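3-oxoadipate enol-lactonase (Burkholderia xenovorans, PDB 2XUA) probably hydrolyses the enol-lactone of 3-oxoadipate to the open-chain acid, a late step in the breakdown of catechol-type aromatic compounds. Local coordinates at residues L122-A127 with T215-A220; A127-G130 with V134-P137; L210-T215 with D252-T257; Q224-A229 with A235-L240; E239-H244 with I248-A253. All coordinates share one frame; numbering follows the deposited sequence.

Contact 1: residues L122-A127 with T215-A220. With SHF (laevulinic acid), chain C.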
# COMPACT_ATOMS: atom_id res chain seq x y z
N LEU B 122 21.91 -4.05 -7.33
CA LEU B 122 21.17 -3.98 -8.57
C LEU B 122 20.36 -5.30 -8.67
O LEU B 122 20.92 -6.37 -8.93
CB LEU B 122 22.13 -3.82 -9.75
CG LEU B 122 23.06 -2.59 -9.65
CD1 LEU B 122 24.25 -2.80 -10.62
CD2 LEU B 122 22.31 -1.35 -10.07
N CYS B 123 19.07 -5.19 -8.43
CA CYS B 123 18.28 -6.38 -8.08
C CYS B 123 17.26 -6.75 -9.17
O CYS B 123 16.58 -5.89 -9.71
CB CYS B 123 17.57 -6.14 -6.76
SG CYS B 123 18.75 -5.71 -5.41
N ASN B 124 17.19 -8.05 -9.48
CA ASN B 124 16.31 -8.56 -10.52
C ASN B 124 16.31 -7.68 -11.72
O ASN B 124 15.30 -7.23 -12.15
CB ASN B 124 14.88 -8.73 -9.94
CG ASN B 124 14.83 -9.78 -8.91
OD1 ASN B 124 14.86 -11.00 -9.25
ND2 ASN B 124 14.86 -9.38 -7.64
N THR B 125 17.49 -7.44 -12.29
CA THR B 125 17.63 -6.41 -13.29
C THR B 125 18.65 -6.85 -14.37
O THR B 125 19.14 -7.98 -14.35
CB THR B 125 18.02 -5.04 -12.62
OG1 THR B 125 17.86 -4.02 -13.58
CG2 THR B 125 19.46 -5.05 -12.19
N ALA B 126 18.99 -5.95 -15.31
CA ALA B 126 19.96 -6.26 -16.38
C ALA B 126 20.30 -4.88 -16.91
O ALA B 126 19.50 -3.94 -16.71
CB ALA B 126 19.28 -7.06 -17.57
N ALA B 127 21.43 -4.76 -17.63
CA ALA B 127 21.80 -3.48 -18.24
C ALA B 127 20.95 -3.15 -19.49
O ALA B 127 20.92 -1.98 -19.94
CB ALA B 127 23.30 -3.42 -18.57
N THR B 215 16.55 -17.09 -9.36
CA THR B 215 16.81 -18.19 -10.32
C THR B 215 15.63 -18.45 -11.24
O THR B 215 15.82 -18.87 -12.36
CB THR B 215 17.38 -19.52 -9.67
OG1 THR B 215 16.61 -20.69 -10.06
CG2 THR B 215 17.55 -19.43 -8.25
N HIS B 216 14.41 -18.10 -10.77
CA HIS B 216 13.20 -18.29 -11.57
C HIS B 216 12.72 -17.06 -12.30
O HIS B 216 11.67 -17.10 -12.93
CB HIS B 216 12.07 -18.94 -10.69
CG HIS B 216 12.57 -20.04 -9.82
ND1 HIS B 216 13.02 -21.26 -10.33
CD2 HIS B 216 12.75 -20.11 -8.48
CE1 HIS B 216 13.45 -22.01 -9.33
NE2 HIS B 216 13.28 -21.35 -8.20
N ASP B 217 13.48 -15.97 -12.26
CA ASP B 217 13.11 -14.72 -12.93
C ASP B 217 13.31 -14.88 -14.46
O ASP B 217 14.40 -15.19 -14.92
CB ASP B 217 14.02 -13.63 -12.32
CG ASP B 217 13.64 -12.26 -12.69
OD1 ASP B 217 12.88 -12.03 -13.68
OD2 ASP B 217 14.15 -11.36 -11.99
N LEU B 218 12.26 -14.65 -15.24
CA LEU B 218 12.31 -14.72 -16.69
C LEU B 218 12.32 -13.32 -17.24
O LEU B 218 12.76 -13.09 -18.37
CB LEU B 218 11.11 -15.51 -17.25
CG LEU B 218 11.15 -17.01 -16.97
CD1 LEU B 218 9.86 -17.67 -17.47
CD2 LEU B 218 12.45 -17.63 -17.64
N ALA B 219 11.88 -12.37 -16.43
CA ALA B 219 11.82 -11.01 -16.87
C ALA B 219 13.22 -10.39 -16.87
O ALA B 219 13.55 -9.58 -17.73
CB ALA B 219 10.89 -10.27 -15.96
N ALA B 220 14.03 -10.77 -15.90
CA ALA B 220 15.44 -10.39 -15.87
C ALA B 220 16.12 -11.63 -15.38
O ALA B 220 15.89 -12.08 -14.25
CB ALA B 220 15.65 -9.17 -14.89
C4 SHF C . 6.42 -5.06 -15.03
C5 SHF C . 7.24 -4.83 -13.76
C3 SHF C . 7.01 -5.88 -16.19
C2 SHF C . 8.14 -6.90 -15.89
C1 SHF C . 8.21 -8.05 -16.98
O4 SHF C . 5.25 -4.62 -15.11
O1 SHF C . 7.62 -9.10 -16.65
OH1 SHF C . 8.90 -7.93 -18.05

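Contact 2: residues A127-G130 with V134-P137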
# COMPACT_ATOMS: atom_id res chain seq x y z
N ALA B 127 21.43 -4.76 -17.63
CA ALA B 127 21.80 -3.48 -18.24
C ALA B 127 20.95 -3.15 -19.49
O ALA B 127 20.92 -1.98 -19.94
CB ALA B 127 23.30 -3.42 -18.57
N ARG B 128 20.28 -4.18 -20.02
CA ARG B 128 19.24 -4.08 -21.04
C ARG B 128 18.14 -5.11 -20.68
O ARG B 128 18.37 -6.34 -20.65
CB ARG B 128 19.84 -4.18 -22.49
CG ARG B 128 18.95 -4.76 -23.61
CD ARG B 128 17.63 -4.10 -23.70
NE ARG B 128 17.07 -3.98 -25.05
CZ ARG B 128 15.81 -3.58 -25.28
NH1 ARG B 128 15.00 -3.30 -24.26
NH2 ARG B 128 15.36 -3.44 -26.51
N ILE B 129 16.97 -4.60 -20.27
CA ILE B 129 15.84 -5.44 -19.79
C ILE B 129 14.88 -5.68 -20.97
O ILE B 129 14.40 -4.75 -21.65
CB ILE B 129 15.09 -4.81 -18.57
CG1 ILE B 129 16.05 -4.64 -17.40
CG2 ILE B 129 13.86 -5.66 -18.14
CD1 ILE B 129 15.50 -3.71 -16.30
N GLY B 130 14.64 -6.97 -21.20
CA GLY B 130 13.68 -7.45 -22.19
C GLY B 130 14.07 -7.07 -23.61
O GLY B 130 15.25 -7.05 -23.95
N VAL B 134 8.75 -7.54 -26.39
CA VAL B 134 8.00 -7.58 -25.11
C VAL B 134 7.36 -6.21 -24.87
O VAL B 134 6.18 -6.12 -24.64
CB VAL B 134 8.89 -8.03 -23.90
CG1 VAL B 134 8.07 -7.97 -22.58
CG2 VAL B 134 9.38 -9.44 -24.07
N TRP B 135 8.14 -5.16 -25.00
CA TRP B 135 7.75 -3.84 -24.49
C TRP B 135 6.81 -3.12 -25.40
O TRP B 135 6.02 -2.26 -24.94
CB TRP B 135 8.99 -2.97 -24.30
CG TRP B 135 9.86 -3.44 -23.16
CD1 TRP B 135 11.15 -3.83 -23.23
CD2 TRP B 135 9.47 -3.58 -21.78
NE1 TRP B 135 11.61 -4.19 -21.99
CE2 TRP B 135 10.58 -4.07 -21.08
CE3 TRP B 135 8.27 -3.33 -21.06
CZ2 TRP B 135 10.56 -4.30 -19.72
CZ3 TRP B 135 8.26 -3.54 -19.68
CH2 TRP B 135 9.39 -4.02 -19.03
N VAL B 136 6.92 -3.38 -26.71
CA VAL B 136 6.07 -2.62 -27.65
C VAL B 136 4.59 -3.04 -27.51
O VAL B 136 3.71 -2.18 -27.30
CB VAL B 136 6.66 -2.66 -29.09
CG1 VAL B 136 5.67 -2.09 -30.12
CG2 VAL B 136 7.94 -1.90 -29.15
N PRO B 137 4.29 -4.37 -27.56
CA PRO B 137 2.93 -4.87 -27.33
C PRO B 137 2.43 -4.59 -25.91
O PRO B 137 1.25 -4.39 -25.68
CB PRO B 137 3.06 -6.40 -27.47
CG PRO B 137 4.33 -6.62 -28.20
CD PRO B 137 5.24 -5.45 -27.95

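Contact 3: residues L210-T215 with D252-T257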
# COMPACT_ATOMS: atom_id res chain seq x y z
N LEU B 210 26.62 -4.84 -5.88
CA LEU B 210 26.06 -6.16 -5.61
C LEU B 210 25.00 -6.43 -6.68
O LEU B 210 24.16 -5.57 -6.98
CB LEU B 210 25.41 -6.19 -4.22
CG LEU B 210 24.40 -7.31 -3.94
CD1 LEU B 210 25.18 -8.68 -3.86
CD2 LEU B 210 23.60 -7.07 -2.65
N VAL B 211 25.01 -7.60 -7.28
CA VAL B 211 23.93 -7.92 -8.23
C VAL B 211 23.14 -9.06 -7.61
O VAL B 211 23.73 -10.03 -7.27
CB VAL B 211 24.43 -8.30 -9.63
CG1 VAL B 211 23.22 -8.74 -10.56
CG2 VAL B 211 25.19 -7.18 -10.27
N ILE B 212 21.82 -8.90 -7.43
CA ILE B 212 20.96 -9.95 -6.92
C ILE B 212 20.07 -10.36 -8.10
O ILE B 212 19.53 -9.50 -8.80
CB ILE B 212 20.07 -9.47 -5.72
CG1 ILE B 212 20.89 -9.35 -4.44
CG2 ILE B 212 18.97 -10.45 -5.42
CD1 ILE B 212 20.15 -8.67 -3.31
N SER B 213 19.94 -11.66 -8.33
CA SER B 213 19.09 -12.18 -9.40
C SER B 213 18.24 -13.35 -8.81
O SER B 213 18.62 -13.96 -7.79
CB SER B 213 19.91 -12.63 -10.61
OG SER B 213 20.56 -11.57 -11.27
N GLY B 214 17.10 -13.65 -9.42
CA GLY B 214 16.21 -14.72 -8.93
C GLY B 214 16.36 -15.91 -9.89
O GLY B 214 16.32 -15.77 -11.12
N THR B 215 16.55 -17.09 -9.36
CA THR B 215 16.81 -18.19 -10.32
C THR B 215 15.63 -18.45 -11.24
O THR B 215 15.82 -18.87 -12.36
CB THR B 215 17.38 -19.52 -9.67
OG1 THR B 215 16.61 -20.69 -10.06
CG2 THR B 215 17.55 -19.43 -8.25
N ASP B 252 13.52 -12.23 3.69
CA ASP B 252 14.54 -12.31 4.71
C ASP B 252 15.96 -12.42 4.17
O ASP B 252 16.85 -11.71 4.66
CB ASP B 252 14.20 -13.39 5.75
CG ASP B 252 15.07 -13.25 6.99
OD1 ASP B 252 16.17 -13.83 6.98
OD2 ASP B 252 14.71 -12.51 7.93
N ALA B 253 16.17 -13.25 3.15
CA ALA B 253 17.48 -13.44 2.57
C ALA B 253 17.88 -12.23 1.79
O ALA B 253 19.06 -11.84 1.80
CB ALA B 253 17.50 -14.65 1.66
N PHE B 254 16.90 -11.62 1.10
CA PHE B 254 17.17 -10.41 0.31
C PHE B 254 17.66 -9.27 1.24
O PHE B 254 18.69 -8.62 0.94
CB PHE B 254 15.89 -10.00 -0.40
CG PHE B 254 16.05 -8.78 -1.27
CD1 PHE B 254 16.13 -8.89 -2.68
CD2 PHE B 254 16.15 -7.51 -0.69
CE1 PHE B 254 16.28 -7.71 -3.52
CE2 PHE B 254 16.27 -6.34 -1.52
CZ PHE B 254 16.33 -6.44 -2.92
N THR B 255 16.90 -9.02 2.30
CA THR B 255 17.25 -8.03 3.30
C THR B 255 18.66 -8.23 3.87
O THR B 255 19.50 -7.31 3.83
CB THR B 255 16.18 -7.92 4.41
OG1 THR B 255 14.91 -7.58 3.80
CG2 THR B 255 16.57 -6.79 5.34
N LYS B 256 18.94 -9.43 4.34
CA LYS B 256 20.25 -9.78 4.86
C LYS B 256 21.34 -9.51 3.84
O LYS B 256 22.38 -8.90 4.19
CB LYS B 256 20.24 -11.27 5.29
CG LYS B 256 21.55 -11.81 5.88
CD LYS B 256 21.79 -11.32 7.33
CE LYS B 256 23.15 -11.76 7.97
NZ LYS B 256 23.54 -13.14 7.57
N THR B 257 21.14 -9.98 2.60
CA THR B 257 22.15 -9.81 1.59
C THR B 257 22.48 -8.33 1.36
O THR B 257 23.64 -7.96 1.32
CB THR B 257 21.71 -10.45 0.26
OG1 THR B 257 21.35 -11.83 0.50
CG2 THR B 257 22.85 -10.39 -0.73

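Contact 4: residues Q224-A229 with A235-L240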
# COMPACT_ATOMS: atom_id res chain seq x y z
N GLN B 224 21.68 -12.70 -17.20
CA GLN B 224 21.91 -11.29 -17.36
C GLN B 224 22.52 -10.61 -16.13
O GLN B 224 23.17 -9.54 -16.25
CB GLN B 224 20.60 -10.61 -17.69
CG GLN B 224 20.05 -10.97 -19.11
CD GLN B 224 18.68 -10.32 -19.35
OE1 GLN B 224 17.75 -10.53 -18.60
NE2 GLN B 224 18.56 -9.54 -20.40
N GLY B 225 22.22 -11.20 -14.98
CA GLY B 225 22.67 -10.80 -13.67
C GLY B 225 24.18 -11.01 -13.57
O GLY B 225 24.89 -10.11 -13.19
N ARG B 226 24.63 -12.22 -13.91
CA ARG B 226 26.07 -12.50 -14.13
C ARG B 226 26.81 -11.59 -15.13
O ARG B 226 27.89 -11.09 -14.82
CB ARG B 226 26.23 -14.00 -14.35
CG ARG B 226 25.71 -14.83 -13.12
CD ARG B 226 26.00 -16.29 -13.21
NE ARG B 226 25.27 -16.91 -14.32
CZ ARG B 226 24.09 -17.56 -14.24
NH1 ARG B 226 23.47 -17.74 -13.08
NH2 ARG B 226 23.55 -18.07 -15.35
N GLU B 227 26.26 -11.33 -16.31
CA GLU B 227 26.93 -10.43 -17.25
C GLU B 227 27.10 -9.06 -16.60
O GLU B 227 28.14 -8.41 -16.74
CB GLU B 227 26.13 -10.22 -18.52
CG GLU B 227 26.10 -11.37 -19.49
CD GLU B 227 25.05 -11.10 -20.56
OE1 GLU B 227 25.31 -10.14 -21.33
OE2 GLU B 227 23.97 -11.78 -20.57
N LEU B 228 26.03 -8.63 -15.92
CA LEU B 228 26.08 -7.34 -15.26
C LEU B 228 27.19 -7.34 -14.23
O LEU B 228 27.98 -6.40 -14.20
CB LEU B 228 24.72 -6.97 -14.66
CG LEU B 228 24.53 -5.50 -14.26
CD1 LEU B 228 23.09 -5.18 -13.80
CD2 LEU B 228 25.41 -5.33 -13.12
N ALA B 229 27.27 -8.38 -13.41
CA ALA B 229 28.22 -8.43 -12.33
C ALA B 229 29.62 -8.51 -12.95
O ALA B 229 30.60 -8.04 -12.36
CB ALA B 229 27.98 -9.66 -11.44
N ALA B 235 32.34 -6.11 -8.69
CA ALA B 235 30.91 -6.39 -8.39
C ALA B 235 30.77 -7.78 -7.82
O ALA B 235 31.60 -8.64 -8.07
CB ALA B 235 30.07 -6.24 -9.65
N ARG B 236 29.74 -8.04 -7.05
CA ARG B 236 29.54 -9.39 -6.58
C ARG B 236 28.14 -9.87 -6.97
O ARG B 236 27.25 -9.05 -7.09
CB ARG B 236 29.70 -9.46 -5.10
CG ARG B 236 29.77 -10.93 -4.64
CD ARG B 236 29.04 -11.22 -3.37
NE ARG B 236 29.07 -10.11 -2.43
CZ ARG B 236 28.38 -10.12 -1.29
NH1 ARG B 236 27.66 -11.19 -0.97
NH2 ARG B 236 28.44 -9.09 -0.48
N TYR B 237 27.97 -11.18 -7.16
CA TYR B 237 26.70 -11.74 -7.69
C TYR B 237 26.06 -12.67 -6.63
O TYR B 237 26.74 -13.46 -6.05
CB TYR B 237 26.90 -12.48 -9.04
CG TYR B 237 25.65 -13.19 -9.52
CD1 TYR B 237 24.64 -12.50 -10.23
CD2 TYR B 237 25.45 -14.54 -9.22
CE1 TYR B 237 23.47 -13.16 -10.64
CE2 TYR B 237 24.32 -15.21 -9.63
CZ TYR B 237 23.31 -14.53 -10.32
OH TYR B 237 22.20 -15.24 -10.71
N VAL B 238 24.77 -12.52 -6.36
CA VAL B 238 24.06 -13.40 -5.41
C VAL B 238 22.71 -13.78 -6.03
O VAL B 238 21.98 -12.94 -6.54
CB VAL B 238 23.78 -12.72 -4.01
CG1 VAL B 238 22.94 -13.62 -3.14
CG2 VAL B 238 25.06 -12.43 -3.22
N GLU B 239 22.38 -15.06 -5.98
CA GLU B 239 21.21 -15.56 -6.64
C GLU B 239 20.30 -16.12 -5.56
O GLU B 239 20.73 -16.89 -4.72
CB GLU B 239 21.59 -16.61 -7.71
CG GLU B 239 20.41 -17.14 -8.46
CD GLU B 239 20.83 -18.05 -9.62
OE1 GLU B 239 21.78 -17.71 -10.32
OE2 GLU B 239 20.20 -19.10 -9.80
N LEU B 240 19.05 -15.69 -5.57
CA LEU B 240 18.09 -16.11 -4.60
C LEU B 240 17.07 -17.03 -5.23
O LEU B 240 16.75 -16.87 -6.40
CB LEU B 240 17.37 -14.88 -4.04
CG LEU B 240 18.21 -13.83 -3.33
CD1 LEU B 240 17.25 -12.65 -2.97
CD2 LEU B 240 18.86 -14.42 -2.05
O HOH W 1 32.34 -9.76 -10.47

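Contact 5: residues E239-H244 with I248-A253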
# COMPACT_ATOMS: atom_id res chain seq x y z
N GLU B 239 22.38 -15.06 -5.98
CA GLU B 239 21.21 -15.56 -6.64
C GLU B 239 20.30 -16.12 -5.56
O GLU B 239 20.73 -16.89 -4.72
CB GLU B 239 21.59 -16.61 -7.71
CG GLU B 239 20.41 -17.14 -8.46
CD GLU B 239 20.83 -18.05 -9.62
OE1 GLU B 239 21.78 -17.71 -10.32
OE2 GLU B 239 20.20 -19.10 -9.80
N LEU B 240 19.05 -15.69 -5.57
CA LEU B 240 18.09 -16.11 -4.60
C LEU B 240 17.07 -17.03 -5.23
O LEU B 240 16.75 -16.87 -6.40
CB LEU B 240 17.37 -14.88 -4.04
CG LEU B 240 18.21 -13.83 -3.33
CD1 LEU B 240 17.25 -12.65 -2.97
CD2 LEU B 240 18.86 -14.42 -2.05
N ASP B 241 16.57 -17.98 -4.44
CA ASP B 241 15.51 -18.89 -4.88
C ASP B 241 14.14 -18.21 -5.00
O ASP B 241 13.21 -18.48 -4.23
CB ASP B 241 15.41 -20.09 -3.94
CG ASP B 241 14.51 -21.23 -4.51
OD1 ASP B 241 14.00 -21.15 -5.65
OD2 ASP B 241 14.33 -22.20 -3.80
N ALA B 242 14.03 -17.36 -6.01
CA ALA B 242 12.85 -16.55 -6.19
C ALA B 242 12.69 -16.23 -7.66
O ALA B 242 13.56 -16.55 -8.48
CB ALA B 242 12.96 -15.26 -5.33
N SER B 243 11.57 -15.66 -8.01
CA SER B 243 11.33 -15.13 -9.34
C SER B 243 11.70 -13.63 -9.29
O SER B 243 12.68 -13.24 -8.64
CB SER B 243 9.88 -15.38 -9.74
OG SER B 243 9.63 -14.87 -11.05
N HIS B 244 10.87 -12.79 -9.90
CA HIS B 244 11.29 -11.47 -10.28
C HIS B 244 11.23 -10.46 -9.09
O HIS B 244 12.07 -9.57 -9.00
CB HIS B 244 10.45 -11.03 -11.46
CG HIS B 244 10.84 -9.71 -12.04
ND1 HIS B 244 12.14 -9.42 -12.42
CD2 HIS B 244 10.09 -8.61 -12.35
CE1 HIS B 244 12.17 -8.20 -12.95
NE2 HIS B 244 10.94 -7.69 -12.91
N ILE B 248 10.35 -9.55 -1.99
CA ILE B 248 9.14 -10.08 -1.37
C ILE B 248 9.13 -11.58 -1.17
O ILE B 248 8.98 -12.06 -0.04
CB ILE B 248 7.90 -9.62 -2.11
CG1 ILE B 248 7.73 -8.15 -1.82
CG2 ILE B 248 6.62 -10.32 -1.54
CD1 ILE B 248 6.63 -7.52 -2.61
N GLU B 249 9.29 -12.33 -2.25
CA GLU B 249 9.30 -13.77 -2.14
C GLU B 249 10.40 -14.33 -1.20
O GLU B 249 10.16 -15.28 -0.49
CB GLU B 249 9.30 -14.44 -3.55
CG GLU B 249 9.31 -15.99 -3.44
CD GLU B 249 8.77 -16.65 -4.73
OE1 GLU B 249 8.32 -15.88 -5.65
OE2 GLU B 249 8.81 -17.91 -4.80
N ARG B 250 11.61 -13.78 -1.22
CA ARG B 250 12.64 -14.21 -0.32
C ARG B 250 13.07 -13.00 0.45
O ARG B 250 14.28 -12.66 0.46
CB ARG B 250 13.89 -14.64 -1.07
CG ARG B 250 13.87 -15.91 -1.80
CD ARG B 250 13.05 -16.91 -1.23
NE ARG B 250 13.85 -17.90 -0.58
CZ ARG B 250 13.60 -19.21 -0.59
NH1 ARG B 250 12.54 -19.71 -1.22
NH2 ARG B 250 14.42 -20.02 0.06
N ALA B 251 12.13 -12.35 1.12
CA ALA B 251 12.40 -11.10 1.88
C ALA B 251 13.55 -11.21 2.84
O ALA B 251 14.47 -10.40 2.83
CB ALA B 251 11.13 -10.65 2.59
N ASP B 252 13.52 -12.23 3.69
CA ASP B 252 14.54 -12.31 4.71
C ASP B 252 15.96 -12.42 4.17
O ASP B 252 16.85 -11.71 4.66
CB ASP B 252 14.20 -13.39 5.75
CG ASP B 252 15.07 -13.25 6.99
OD1 ASP B 252 16.17 -13.83 6.98
OD2 ASP B 252 14.71 -12.51 7.93
N ALA B 253 16.17 -13.25 3.15
CA ALA B 253 17.48 -13.44 2.57
C ALA B 253 17.88 -12.23 1.79
O ALA B 253 19.06 -11.84 1.80
CB ALA B 253 17.50 -14.65 1.66
O HOH W 2 9.65 -13.96 -6.81

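Contact 1: residues L122-A127 with T215-A220
The chain leaving strand 117-123 turns away at Asn124 and passes the loop that follows strand 209-214, the two backbones coming nearest where the CA atoms of Thr125 and Ala220 lie 5.2 Å apart. Ala220 does the plainest packing: its methyl group points across and rests on the peptide between Asn124 and Thr125, with CB 3.4 Å from Asn124 O and 3.6 Å from Thr125 N. The other meeting is between Asn124 and Asp217. Asp217 reaches over with CG anti to its backbone N (chi1 -169°), which brings OD2 to 3.4 Å from Asn124 CB. Inside its own loop the carboxylate is held by the backbone: Ala220 N donates to Asp217 OD1 at 2.8 Å in a nearly straight bond (168°), approaching from above the carboxylate plane, and Ala219 N adds a weak bond to the same oxygen. This Asx motif ties the side chain to its turn and leaves OD2 for His244 ND1, to which it is hydrogen-bonded. Ala219, next along, turns its methyl group to the bound laevulinic acid, with CB 3.5 Å from SHF O1; Tyr186 and Arg157 supply hydrogen bonds to that ligand. On the neighbouring loop, Thr125 OG1 is hydrogen-bonded to the backbone carbonyl Ser100 O. A buried Asp after a late strand, bonded to a His and accompanied by a Ser at a GxSxG turn, is the pattern of the alpha/beta hydrolase triad, so Asp217 is probably its acid member.

Contact 2: residues A127-G130 with V134-P137
Trp135 and Ile129 share the clearest bond here, the indole NE1 giving its hydrogen to the backbone carbonyl Ile129 O at 2.9 Å. The bond is nearly straight (167°), and the oxygen lies close to the plane of the indole, at its edge; seen from the carbonyl, however, the donor sits well above the plane, 44° out of it. A second donor reaches the same oxygen: Arg128 NH1, from within the loop, at 3.0 Å but strongly bent, so that bond is weak. The firmer polar partner of this guanidinium is Asp194 of helix 183-195, which forms a salt bridge with NH2.

Apolar packing adds to this bond. Ile129 CG2 touches the six-membered part of the ring, 3.9 Å from Trp135 CZ2. The backbone also lies close to the indole nitrogen, with Gly130 CA 3.9 Å from Trp135 NE1. Gly130, at positive phi, has no side chain to stand where that nitrogen lies, so the ring can come close to the backbone.

The Arg128 guanidinium and the indole have nearly parallel planes, 10° apart, but they meet obliquely rather than as a stack, NH1 lying 4.0 Å from Trp135 CD1. From the helix the ring extends to the loop and on to Cys190 and Ile193 of helix 183-195. The contact joins the loop leaving strand 117-123 to the first turns of helix 132-145, where an alpha/beta hydrolase chain passes from its core into the helical cap, and the indole approaches the bound laevulinic acid, their nearest atoms about 4 Å apart.

Contact 3: residues L210-T215 with D252-T257
Ile212 extends its chain toward the helix and sets CD1 over one face of the Phe254 ring, 4.3 Å from the ring centroid and 22° off the normal, a CH-pi contact displaced toward the rim on the CD1 and CE1 side. Its torsions make this possible: CG1 stands anti to the carbonyl carbon and chi2 is extended, so the delta carbon is the outermost point of the side chain. Phe254 leaves the helix with CG anti to the backbone N (chi1 -178°), which swings the ring over to the strand. In the alpha/beta hydrolase fold the last helix packs on the central sheet in this way; here strand 210-214 and helix 252-257 run nearly antiparallel, at 170°, with axes 10.8 Å apart. One turn along, the Thr257 methyl group serves two partners, CG2 lying 3.9 Å from Leu210 CD2 and 4.1 Å from Ile212 CD1. Leu210 meets it at about a right angle. While this methyl branch faces the strand, the hydroxyl of Thr257 turns back, OG1 donating to Ala253 O at 2.6 Å, and Thr257 N bonds the same oxygen from the opposite face of the carbonyl plane.

Contact 4: residues Q224-A229 with A235-L240
Glu239 OE1 is shared by two groups: Tyr237 OH donates to it at 2.5 Å, and Arg226 NH1 forms a long, weak salt bridge with it at 3.2 Å. The two partners come from different elements of a right-handed beta-alpha-beta crossover, in which helix 222-231 links strand 209-214 to the edge strand 236-240 of the alpha/beta hydrolase sheet. Helix and strand run nearly antiparallel here, at 163°, with axes 8.0 Å apart. The phenol meets OE1 on the anti side of the carboxylate, somewhat out of its plane, whereas OE1 lies at the edge of the guanidinium. A hydroxyl donor and a nearby guanidinium would be expected to favour the ionised carboxylate.

Arg226 does more than supply charge. With CG set beside the backbone N, that methylene lies over the middle of the Tyr237 ring, 3.6 Å from the centroid and only 6° off the normal, a well-centred CH-pi contact. The bend at chi3 then turns the guanidinium toward Glu239, steep to the ring, their planes 72° apart. Tyr237 itself points at the helix with CG anti to its backbone N, and the absence of a side chain at Gly225 lets CD1 approach Gly225 C to 3.7 Å. A CB on that residue would collide with the ring at CE1.

Toward the C-terminal end of 224-229 the packing becomes small and apolar, Ala229 CB meeting Tyr237 CB at 3.9 Å. Ala235 CB lies against the carbonyl of Ala229, and a single water donates both to Ala229 O and, at 2.7 Å, to Ala235 O.

Contact 5: residues E239-H244 with I248-A253
The loop that carries His244, probably the catalytic histidine of an alpha/beta hydrolase triad with Ser100 and Asp217, is backed at this contact by the short helix 246-249 and the start of helix 251-263. Arg250 does most of the touching. Its chain bends at chi2 and chi3 and folds along the Asp241 turn, so that CG lies 3.7 Å from Ala242 CB and CD 3.4 Å from Asp241 O. Asp241 CB lies over one face of the guanidinium, above its centre, 3.9 Å from Arg250 CZ. Asp241 OD2 is 4.0 Å from Arg250 NH1 but well out of the guanidinium plane, so the two groups attract by charge without an N-H pointing at OD2; the other carboxylate oxygen, OD1, is hydrogen-bonded to His216 NE2. Asp241 itself is the centre of an inverse gamma turn, closed by Ala242 N donating to Leu240 O.

Farther along, Leu240 CD2 packs on the methyl group of Ala253, and Ala242 CB lies beside the methylenes of Glu249. Glu249 extends its chain back to the loop (chi1 -180°), where a water bridges the segments: it accepts from Ser243 N at 2.8 Å and donates to Glu249 OE1 at 2.6 Å. OE2 is bonded to Thr160. These partners are consistent with an ionised Glu249, to which Ser243 N is linked across this contact through solvent.

In the fold
From the N terminus, contact 1 begins at the end of strand 117-123 and closes a long loop that contains the mostly helical cap. Contact 2 starts from the same stretch and is a short local closure into helix 132-145, inside that loop. Contact 3 crosses contact 1: it opens on strand 209-214, the sheet neighbour of 117-123, and closes on helix 251-263. Nested within it, contact 4 packs helix 222-231 on strand 236-240, and contact 5 follows from that strand, ending on the same helix as contact 3. Contacts 1 and 5 meet through the bonds Asp217 to His244 and His216 to Asp241, joining the two loops of the probable triad.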